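Local atomic coordinates of Blr3880 protein (Bradyrhizobium japonicum, PDB entry 2OOD), a protein that probably catalyses the zinc-dependent hydrolytic deamination of guanine to xanthine and ammonia, a step of purine degradation. Residues P73-G78 / S380-G385; D405-D410 / D454-M459. One frame throughout, in Å; residues are numbered along the deposited sequence.

Interaction 1: P73-G78 / S380-G385; sequences PGFIDG and SVTLGG
Phe75 and Ile76 meet the chain turn at Val381 and Thr382, and one backbone bond fixes the register: Ile76 N donates to Val381 O at 2.7 Å. Its N-H...O angle of 170° makes it nearly straight, although the donor sits tilted from the carbonyl plane. Followed outward, the Phe75 side chain begins with CB near that same oxygen. With CG anti to the carbonyl carbon (chi1 -55°), the ring runs alongside Val381, the two side chains pointing the same way. Phe75 CD1 then lies 3.8 Å from Val381 CG2, with Thr382 CG2 4.1 Å from Phe75 CD1 and near the ring plane, at its edge. Phe75 CE1 still reaches Val381 CG2, at 4.2 Å, and at the tip Phe75 CZ packs on Leu409 CD2 of strand 406-409, while Met335 and Ile336 of helix 335-352 add further contacts to the ring. Strand 70-81 belongs to the TIM-barrel amidohydrolase fold and carries the zinc ligands His79 and His81 just beyond Gly78; the 380-385 segment, whose last three residues begin helix 383-388, packs beside it. Ile76 points toward this segment, its CG1 3.7 Å from Thr382 O. Thr382 divides its two branches: CG2 lies 4.1 Å from Pro73 CB, whereas OG1 bonds back to Phe378 O. A water donates both to Ile76 O and to Ser380 O.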
loop_
_atom_site.group_PDB
_atom_site.type_symbol
_atom_site.label_atom_id
_atom_site.label_comp_id
_atom_site.label_asym_id
_atom_site.label_seq_id
_atom_site.Cartn_x
_atom_site.Cartn_y
_atom_site.Cartn_z
ATOM N N PRO A 73 -12.752 14.357 -12.270
ATOM C CA PRO A 73 -11.721 15.207 -12.872
ATOM C C PRO A 73 -10.370 14.500 -12.886
ATOM O O PRO A 73 -10.119 13.627 -12.061
ATOM C CB PRO A 73 -11.720 16.431 -11.965
ATOM C CG PRO A 73 -13.143 16.532 -11.560
ATOM C CD PRO A 73 -13.482 15.096 -11.226
ATOM N N GLY A 74 -9.506 14.870 -13.826
ATOM C CA GLY A 74 -8.195 14.249 -13.895
ATOM C C GLY A 74 -7.403 14.476 -12.618
ATOM O O GLY A 74 -7.382 15.584 -12.092
ATOM N N PHE A 75 -6.737 13.437 -12.125
ATOM C CA PHE A 75 -5.973 13.547 -10.891
ATOM C C PHE A 75 -4.752 14.448 -10.991
ATOM O O PHE A 75 -4.009 14.386 -11.962
ATOM C CB PHE A 75 -5.551 12.161 -10.414
ATOM C CG PHE A 75 -6.700 11.209 -10.241
ATOM C CD1 PHE A 75 -7.956 11.674 -9.851
ATOM C CD2 PHE A 75 -6.535 9.846 -10.459
ATOM C CE1 PHE A 75 -9.027 10.800 -9.681
ATOM C CE2 PHE A 75 -7.608 8.960 -10.290
ATOM C CZ PHE A 75 -8.853 9.445 -9.901
ATOM N N ILE A 76 -4.556 15.286 -9.977
ATOM C CA ILE A 76 -3.421 16.199 -9.929
ATOM C C ILE A 76 -2.380 15.556 -9.016
ATOM O O ILE A 76 -2.680 15.159 -7.893
ATOM C CB ILE A 76 -3.792 17.570 -9.307
ATOM C CG1 ILE A 76 -5.130 18.072 -9.848
ATOM C CG2 ILE A 76 -2.707 18.593 -9.622
ATOM C CD1 ILE A 76 -5.068 18.591 -11.238
ATOM N N ASP A 77 -1.154 15.460 -9.502
ATOM C CA ASP A 77 -0.055 14.870 -8.746
ATOM C C ASP A 77 0.952 16.006 -8.574
ATOM O O ASP A 77 1.614 16.409 -9.522
ATOM C CB ASP A 77 0.515 13.696 -9.564
ATOM C CG ASP A 77 1.839 13.179 -9.046
ATOM O OD1 ASP A 77 2.747 13.995 -8.828
ATOM O OD2 ASP A 77 1.990 11.954 -8.883
ATOM N N GLY A 78 1.056 16.536 -7.365
ATOM C CA GLY A 78 1.961 17.648 -7.151
ATOM C C GLY A 78 3.409 17.360 -6.823
ATOM O O GLY A 78 4.098 18.252 -6.347
ATOM N N SER A 380 -8.812 16.114 -2.554
ATOM C CA SER A 380 -7.368 16.353 -2.493
ATOM C C SER A 380 -6.600 16.041 -3.767
ATOM O O SER A 380 -5.596 16.683 -4.047
ATOM C CB SER A 380 -6.742 15.563 -1.342
ATOM O OG SER A 380 -7.062 16.141 -0.091
ATOM N N VAL A 381 -7.050 15.052 -4.534
ATOM C CA VAL A 381 -6.359 14.706 -5.771
ATOM C C VAL A 381 -6.954 15.434 -6.980
ATOM O O VAL A 381 -6.548 15.196 -8.117
ATOM C CB VAL A 381 -6.376 13.181 -6.023
ATOM C CG1 VAL A 381 -5.675 12.463 -4.886
ATOM C CG2 VAL A 381 -7.802 12.692 -6.161
ATOM N N THR A 382 -7.918 16.320 -6.728
ATOM C CA THR A 382 -8.540 17.096 -7.794
ATOM C C THR A 382 -8.650 18.567 -7.412
ATOM O O THR A 382 -7.639 19.260 -7.380
ATOM C CB THR A 382 -9.939 16.562 -8.176
ATOM O OG1 THR A 382 -10.841 16.735 -7.079
ATOM C CG2 THR A 382 -9.859 15.083 -8.560
ATOM N N LEU A 383 -9.854 19.047 -7.107
ATOM C CA LEU A 383 -10.036 20.462 -6.767
ATOM C C LEU A 383 -9.049 20.982 -5.718
ATOM O O LEU A 383 -8.482 22.074 -5.864
ATOM C CB LEU A 383 -11.470 20.725 -6.303
ATOM C CG LEU A 383 -11.814 22.202 -6.064
ATOM C CD1 LEU A 383 -11.541 23.014 -7.323
ATOM C CD2 LEU A 383 -13.268 22.327 -5.660
ATOM N N GLY A 384 -8.843 20.193 -4.665
ATOM C CA GLY A 384 -7.922 20.582 -3.613
ATOM C C GLY A 384 -6.502 20.692 -4.122
ATOM O O GLY A 384 -5.779 21.619 -3.780
ATOM N N GLY A 385 -6.099 19.736 -4.946
ATOM C CA GLY A 385 -4.758 19.766 -5.491
ATOM C C GLY A 385 -4.588 20.927 -6.444
ATOM O O GLY A 385 -3.498 21.486 -6.552
HETATM O O HOH W 1 -3.048 16.918 -5.420
#

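Interaction 2: D405-D410 / D454-M459; sequences DFVALD and DETWVM
Asp454 and Glu455 share Ala408 as their one opposite residue, making a classic beta bulge: Asp454 N donates to Ala408 O at 2.9 Å, Glu455 N only weakly. A water bridges Asp454 OD1 and Asp410 OD2; Asp454 OD2 pairs with Arg69 and Lys465. Glu455 O receives Ala408 N, and Thr456 forms the non-hydrogen-bonded pair with Val407. Trp457 N bonds to Phe406 O at 2.7 Å (172°), and Phe406 N returns to Trp457 O. With Phe406 CG between backbone N and carbonyl carbon and Trp457 CG anti to its carbonyl carbon, the rings lie side by side in an offset stack, five-membered-ring and phenyl centroids 4.2 Å apart and planes at 19°, Trp457 CB over the phenyl centre. Trp457 NE1 donates in its ring plane to the anti lone pair of Glu455 OE1. With an alanine here, Phe406 would probably lose its stacked partner and Glu455 OE1 this donor. The backbone N of Met459, a selenomethionine, donates to Asp405 OD1; Asp405 OD2 pairs with Arg198. Segments 406-409 and 454-458 run antiparallel, their directions 171° apart; 406-409 lies between strands 70-81 and 453-458, 461-465 pairs beyond, Ile66 of strand 62-67 touches Trp457, and Thr456 OG1 bonds to Leu128 O.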
loop_
_atom_site.group_PDB
_atom_site.type_symbol
_atom_site.label_atom_id
_atom_site.label_comp_id
_atom_site.label_asym_id
_atom_site.label_seq_id
_atom_site.Cartn_x
_atom_site.Cartn_y
_atom_site.Cartn_z
ATOM N N ASP A 405 -10.011 17.740 -18.532
ATOM C CA ASP A 405 -9.180 16.562 -18.284
ATOM C C ASP A 405 -10.042 15.704 -17.375
ATOM O O ASP A 405 -10.581 16.209 -16.399
ATOM C CB ASP A 405 -7.891 16.924 -17.547
ATOM C CG ASP A 405 -6.947 17.749 -18.390
ATOM O OD1 ASP A 405 -7.200 17.866 -19.602
ATOM O OD2 ASP A 405 -5.950 18.273 -17.846
ATOM N N PHE A 406 -10.208 14.426 -17.684
ATOM C CA PHE A 406 -11.018 13.597 -16.809
ATOM C C PHE A 406 -10.712 12.118 -16.900
ATOM O O PHE A 406 -10.025 11.669 -17.814
ATOM C CB PHE A 406 -12.512 13.859 -17.042
ATOM C CG PHE A 406 -12.956 13.700 -18.471
ATOM C CD1 PHE A 406 -13.499 12.498 -18.919
ATOM C CD2 PHE A 406 -12.835 14.755 -19.375
ATOM C CE1 PHE A 406 -13.914 12.353 -20.250
ATOM C CE2 PHE A 406 -13.248 14.610 -20.703
ATOM C CZ PHE A 406 -13.785 13.410 -21.134
ATOM N N VAL A 407 -11.224 11.368 -15.932
ATOM C CA VAL A 407 -10.983 9.938 -15.860
ATOM C C VAL A 407 -12.268 9.156 -15.653
ATOM O O VAL A 407 -13.131 9.549 -14.875
ATOM C CB VAL A 407 -10.013 9.608 -14.688
ATOM C CG1 VAL A 407 -9.938 8.113 -14.467
ATOM C CG2 VAL A 407 -8.626 10.151 -14.986
ATOM N N ALA A 408 -12.397 8.046 -16.361
ATOM C CA ALA A 408 -13.565 7.205 -16.206
ATOM C C ALA A 408 -13.134 6.056 -15.305
ATOM O O ALA A 408 -12.328 5.213 -15.703
ATOM C CB ALA A 408 -14.027 6.687 -17.552
ATOM N N LEU A 409 -13.663 6.039 -14.084
ATOM C CA LEU A 409 -13.333 5.005 -13.111
ATOM C C LEU A 409 -14.288 3.829 -13.177
ATOM O O LEU A 409 -15.500 4.004 -13.309
ATOM C CB LEU A 409 -13.367 5.574 -11.688
ATOM C CG LEU A 409 -12.357 6.644 -11.271
ATOM C CD1 LEU A 409 -12.680 7.085 -9.869
ATOM C CD2 LEU A 409 -10.937 6.109 -11.342
ATOM N N ASP A 410 -13.734 2.627 -13.094
ATOM C CA ASP A 410 -14.542 1.421 -13.092
ATOM C C ASP A 410 -14.512 0.943 -11.650
ATOM O O ASP A 410 -13.556 0.303 -11.219
ATOM C CB ASP A 410 -13.941 0.358 -14.009
ATOM C CG ASP A 410 -14.725 -0.941 -13.983
ATOM O OD1 ASP A 410 -15.720 -1.025 -13.229
ATOM O OD2 ASP A 410 -14.348 -1.879 -14.711
ATOM N N ASP A 454 -10.179 3.316 -16.178
ATOM C CA ASP A 454 -10.572 2.748 -17.460
ATOM C C ASP A 454 -10.281 3.663 -18.651
ATOM O O ASP A 454 -9.891 3.194 -19.718
ATOM C CB ASP A 454 -12.055 2.383 -17.431
ATOM C CG ASP A 454 -12.433 1.410 -18.528
ATOM O OD1 ASP A 454 -11.814 0.323 -18.598
ATOM O OD2 ASP A 454 -13.347 1.730 -19.316
ATOM N N GLU A 455 -10.462 4.964 -18.473
ATOM C CA GLU A 455 -10.197 5.903 -19.551
ATOM C C GLU A 455 -9.640 7.197 -18.984
ATOM O O GLU A 455 -10.101 7.671 -17.951
ATOM C CB GLU A 455 -11.483 6.206 -20.326
ATOM C CG GLU A 455 -12.107 5.007 -21.027
ATOM C CD GLU A 455 -13.360 5.375 -21.810
ATOM O OE1 GLU A 455 -13.513 6.568 -22.155
ATOM O OE2 GLU A 455 -14.179 4.468 -22.094
ATOM N N THR A 456 -8.641 7.758 -19.657
ATOM C CA THR A 456 -8.045 9.018 -19.228
ATOM C C THR A 456 -8.149 9.984 -20.406
ATOM O O THR A 456 -7.666 9.690 -21.492
ATOM C CB THR A 456 -6.556 8.855 -18.846
ATOM O OG1 THR A 456 -6.426 7.875 -17.814
ATOM C CG2 THR A 456 -5.998 10.169 -18.344
ATOM N N TRP A 457 -8.789 11.128 -20.191
ATOM C CA TRP A 457 -8.965 12.117 -21.245
ATOM C C TRP A 457 -8.209 13.402 -20.940
ATOM O O TRP A 457 -8.122 13.820 -19.792
ATOM C CB TRP A 457 -10.453 12.448 -21.410
ATOM C CG TRP A 457 -11.317 11.286 -21.842
ATOM C CD1 TRP A 457 -11.465 10.092 -21.198
ATOM C CD2 TRP A 457 -12.161 11.223 -23.002
ATOM N NE1 TRP A 457 -12.349 9.290 -21.884
ATOM C CE2 TRP A 457 -12.790 9.961 -22.993
ATOM C CE3 TRP A 457 -12.448 12.111 -24.046
ATOM C CZ2 TRP A 457 -13.688 9.566 -23.995
ATOM C CZ3 TRP A 457 -13.347 11.713 -25.044
ATOM C CH2 TRP A 457 -13.951 10.457 -25.005
ATOM N N VAL A 458 -7.673 14.027 -21.977
ATOM C CA VAL A 458 -6.948 15.276 -21.830
ATOM C C VAL A 458 -7.466 16.235 -22.891
ATOM O O VAL A 458 -7.311 15.981 -24.087
ATOM C CB VAL A 458 -5.446 15.079 -22.049
ATOM C CG1 VAL A 458 -4.721 16.392 -21.878
ATOM C CG2 VAL A 458 -4.920 14.058 -21.082
HETATM N N MSE A 459 -8.087 17.328 -22.458
HETATM C CA MSE A 459 -8.624 18.320 -23.384
HETATM C C MSE A 459 -9.709 17.745 -24.303
HETATM O O MSE A 459 -9.706 17.996 -25.508
HETATM C CB MSE A 459 -7.495 18.903 -24.236
HETATM C CG MSE A 459 -6.545 19.787 -23.472
HETATM SE SE MSE A 459 -7.433 21.406 -22.801
HETATM C CE MSE A 459 -6.739 22.691 -24.101
HETATM O O HOH W 2 -12.624 -1.787 -16.711
#

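From the N terminus, the chain enters interaction 1 on strand 70-81 and returns to it at 380-385, closing a loop of 301 intervening residues that holds the other parallel strands from 132-138 to 320-323. It then passes through helix 383-388 to strand 406-409, where interaction 2 opens; strand 453-458 closes that one after only 43 residues. The two loops are in series, neither nested nor crossed. They meet laterally, since strands 70-81 and 406-409 are neighbours: Gly74 N lies 3.1 Å from Asp405 O, a probable hydrogen bond, and Phe75 reaches Leu409. The start of the barrel is thereby joined to the C-terminal strands.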